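Local coordinates for phosphoenolpyruvate-protein phosphotransferase (Coxiella burnetii, PDB 3TRC) that probably transfers a phosphoryl group from phosphoenolpyruvate to a protein histidine, and is represented here by its GAF domain alone, at residues H113-I118 / V131-E136. Sequence-based numbering, arbitrary orientation.
Sequences HGFLGI and VIQQLE
The carbonyl oxygen of Gly114 is gripped from two directions: Gln134 N donates to Gly114 O over 3.1 Å, from above the carbonyl plane, and a water donates to it as well. That water accepts a bond from NE2 of Gln133, whose extended side chain thus reaches back to the opposite strand. One step earlier, His113 N bonds to Gln134 O at 2.9 Å and almost straight (175°), so that two consecutive residues, His113 and Gly114, stand across from the single residue Gln134, a classic beta bulge; Gly114 N bonds to Glu136 O. The His113 ring sets its edge against Leu135 O, with CD2 3.3 Å from that oxygen, and its ND1 is hydrogen-bonded to OD1 of Asp94. Beyond the bulge, Leu116 and Ile132 exchange two backbone bonds. Their side chains lie side by side, and Ile132 continues onto Cys148 of helix 142-164. On the other face, chi1 of 177° turns CG of Phe115 away from the backbone N, and the side chain crosses Val131 obliquely, CE2 3.7 Å from Val131 CG1. Phe115 also packs on Leu79 and Val131 on Ile80, both of helix 78-86. Strands 114-122 and 125-134 thus form an antiparallel hairpin in the central sheet of the GAF fold, with helices packed on both faces.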
loop_
_atom_site.group_PDB
_atom_site.type_symbol
_atom_site.label_atom_id
_atom_site.label_comp_id
_atom_site.label_asym_id
_atom_site.label_seq_id
_atom_site.Cartn_x
_atom_site.Cartn_y
_atom_site.Cartn_z
ATOM N N HIS A 113 -19.923 -17.987 -7.321
ATOM C CA HIS A 113 -20.365 -18.426 -6.010
ATOM C C HIS A 113 -19.548 -17.759 -4.916
ATOM O O HIS A 113 -20.085 -16.974 -4.140
ATOM C CB HIS A 113 -20.318 -19.951 -5.916
ATOM C CG HIS A 113 -21.288 -20.626 -6.834
ATOM N ND1 HIS A 113 -22.582 -20.919 -6.461
ATOM C CD2 HIS A 113 -21.169 -21.025 -8.122
ATOM C CE1 HIS A 113 -23.212 -21.489 -7.472
ATOM N NE2 HIS A 113 -22.377 -21.565 -8.494
ATOM N N GLY A 114 -18.251 -18.054 -4.865
ATOM C CA GLY A 114 -17.367 -17.399 -3.915
ATOM C C GLY A 114 -17.431 -15.894 -4.098
ATOM O O GLY A 114 -17.470 -15.413 -5.228
ATOM N N PHE A 115 -17.432 -15.155 -2.991
ATOM C CA PHE A 115 -17.686 -13.711 -3.011
ATOM C C PHE A 115 -16.880 -13.000 -1.931
ATOM O O PHE A 115 -16.881 -13.407 -0.768
ATOM C CB PHE A 115 -19.186 -13.451 -2.788
ATOM C CG PHE A 115 -19.574 -11.993 -2.705
ATOM C CD1 PHE A 115 -19.499 -11.299 -1.501
ATOM C CD2 PHE A 115 -20.084 -11.335 -3.817
ATOM C CE1 PHE A 115 -19.886 -9.961 -1.420
ATOM C CE2 PHE A 115 -20.472 -9.996 -3.747
ATOM C CZ PHE A 115 -20.374 -9.310 -2.546
ATOM N N LEU A 116 -16.176 -11.944 -2.318
ATOM C CA LEU A 116 -15.554 -11.064 -1.336
ATOM C C LEU A 116 -15.897 -9.629 -1.688
ATOM O O LEU A 116 -15.473 -9.117 -2.724
ATOM C CB LEU A 116 -14.033 -11.251 -1.304
ATOM C CG LEU A 116 -13.261 -10.330 -0.351
ATOM C CD1 LEU A 116 -13.756 -10.493 1.082
ATOM C CD2 LEU A 116 -11.762 -10.617 -0.439
ATOM N N GLY A 117 -16.685 -8.993 -0.825
ATOM C CA GLY A 117 -17.060 -7.604 -1.020
ATOM C C GLY A 117 -16.388 -6.748 0.026
ATOM O O GLY A 117 -16.477 -7.032 1.219
ATOM N N ILE A 118 -15.707 -5.701 -0.425
ATOM C CA ILE A 118 -14.881 -4.877 0.446
ATOM C C ILE A 118 -15.230 -3.399 0.313
ATOM O O ILE A 118 -15.217 -2.842 -0.785
ATOM C CB ILE A 118 -13.391 -5.097 0.116
ATOM C CG1 ILE A 118 -13.012 -6.548 0.404
ATOM C CG2 ILE A 118 -12.506 -4.135 0.890
ATOM C CD1 ILE A 118 -11.560 -6.815 0.282
ATOM N N VAL A 131 -15.481 -5.686 -5.459
ATOM C CA VAL A 131 -16.177 -6.970 -5.444
ATOM C C VAL A 131 -15.365 -8.011 -6.197
ATOM O O VAL A 131 -15.100 -7.855 -7.388
ATOM C CB VAL A 131 -17.579 -6.892 -6.083
ATOM C CG1 VAL A 131 -18.233 -8.278 -6.091
ATOM C CG2 VAL A 131 -18.463 -5.893 -5.346
ATOM N N ILE A 132 -14.986 -9.076 -5.495
ATOM C CA ILE A 132 -14.197 -10.149 -6.083
ATOM C C ILE A 132 -15.038 -11.429 -6.078
ATOM O O ILE A 132 -15.659 -11.764 -5.079
ATOM C CB ILE A 132 -12.876 -10.379 -5.306
ATOM C CG1 ILE A 132 -12.095 -9.067 -5.144
ATOM C CG2 ILE A 132 -12.015 -11.408 -6.020
ATOM C CD1 ILE A 132 -12.366 -8.343 -3.830
ATOM N N GLN A 133 -15.080 -12.125 -7.208
ATOM C CA GLN A 133 -15.929 -13.305 -7.318
ATOM C C GLN A 133 -15.175 -14.456 -7.952
ATOM O O GLN A 133 -14.222 -14.252 -8.693
ATOM C CB GLN A 133 -17.177 -12.989 -8.144
ATOM C CG GLN A 133 -17.952 -11.769 -7.640
ATOM C CD GLN A 133 -19.154 -11.437 -8.506
ATOM O OE1 GLN A 133 -19.077 -10.595 -9.409
ATOM N NE2 GLN A 133 -20.275 -12.098 -8.238
ATOM N N GLN A 134 -15.595 -15.674 -7.639
ATOM C CA GLN A 134 -15.020 -16.838 -8.292
ATOM C C GLN A 134 -16.083 -17.897 -8.519
ATOM O O GLN A 134 -17.111 -17.919 -7.844
ATOM C CB GLN A 134 -13.830 -17.398 -7.502
ATOM C CG GLN A 134 -14.121 -17.721 -6.056
ATOM C CD GLN A 134 -12.850 -17.875 -5.238
ATOM O OE1 GLN A 134 -11.743 -17.700 -5.749
ATOM N NE2 GLN A 134 -13.007 -18.207 -3.965
ATOM N N LEU A 135 -15.828 -18.759 -9.494
ATOM C CA LEU A 135 -16.751 -19.827 -9.839
ATOM C C LEU A 135 -16.834 -20.890 -8.744
ATOM O O LEU A 135 -17.902 -21.457 -8.509
ATOM C CB LEU A 135 -16.326 -20.462 -11.164
ATOM C CG LEU A 135 -16.336 -19.524 -12.375
ATOM C CD1 LEU A 135 -15.521 -20.104 -13.523
ATOM C CD2 LEU A 135 -17.763 -19.216 -12.815
ATOM N N GLU A 136 -15.712 -21.163 -8.079
ATOM C CA GLU A 136 -15.695 -22.163 -7.020
ATOM C C GLU A 136 -16.538 -21.668 -5.860
ATOM O O GLU A 136 -16.580 -20.466 -5.582
ATOM C CB GLU A 136 -14.265 -22.420 -6.528
ATOM C CG GLU A 136 -13.342 -23.049 -7.559
ATOM C CD GLU A 136 -13.452 -24.559 -7.603
ATOM O OE1 GLU A 136 -13.976 -25.149 -6.634
ATOM O OE2 GLU A 136 -13.011 -25.159 -8.607
HETATM O O HOH W 1 -19.996 -14.236 -6.194
#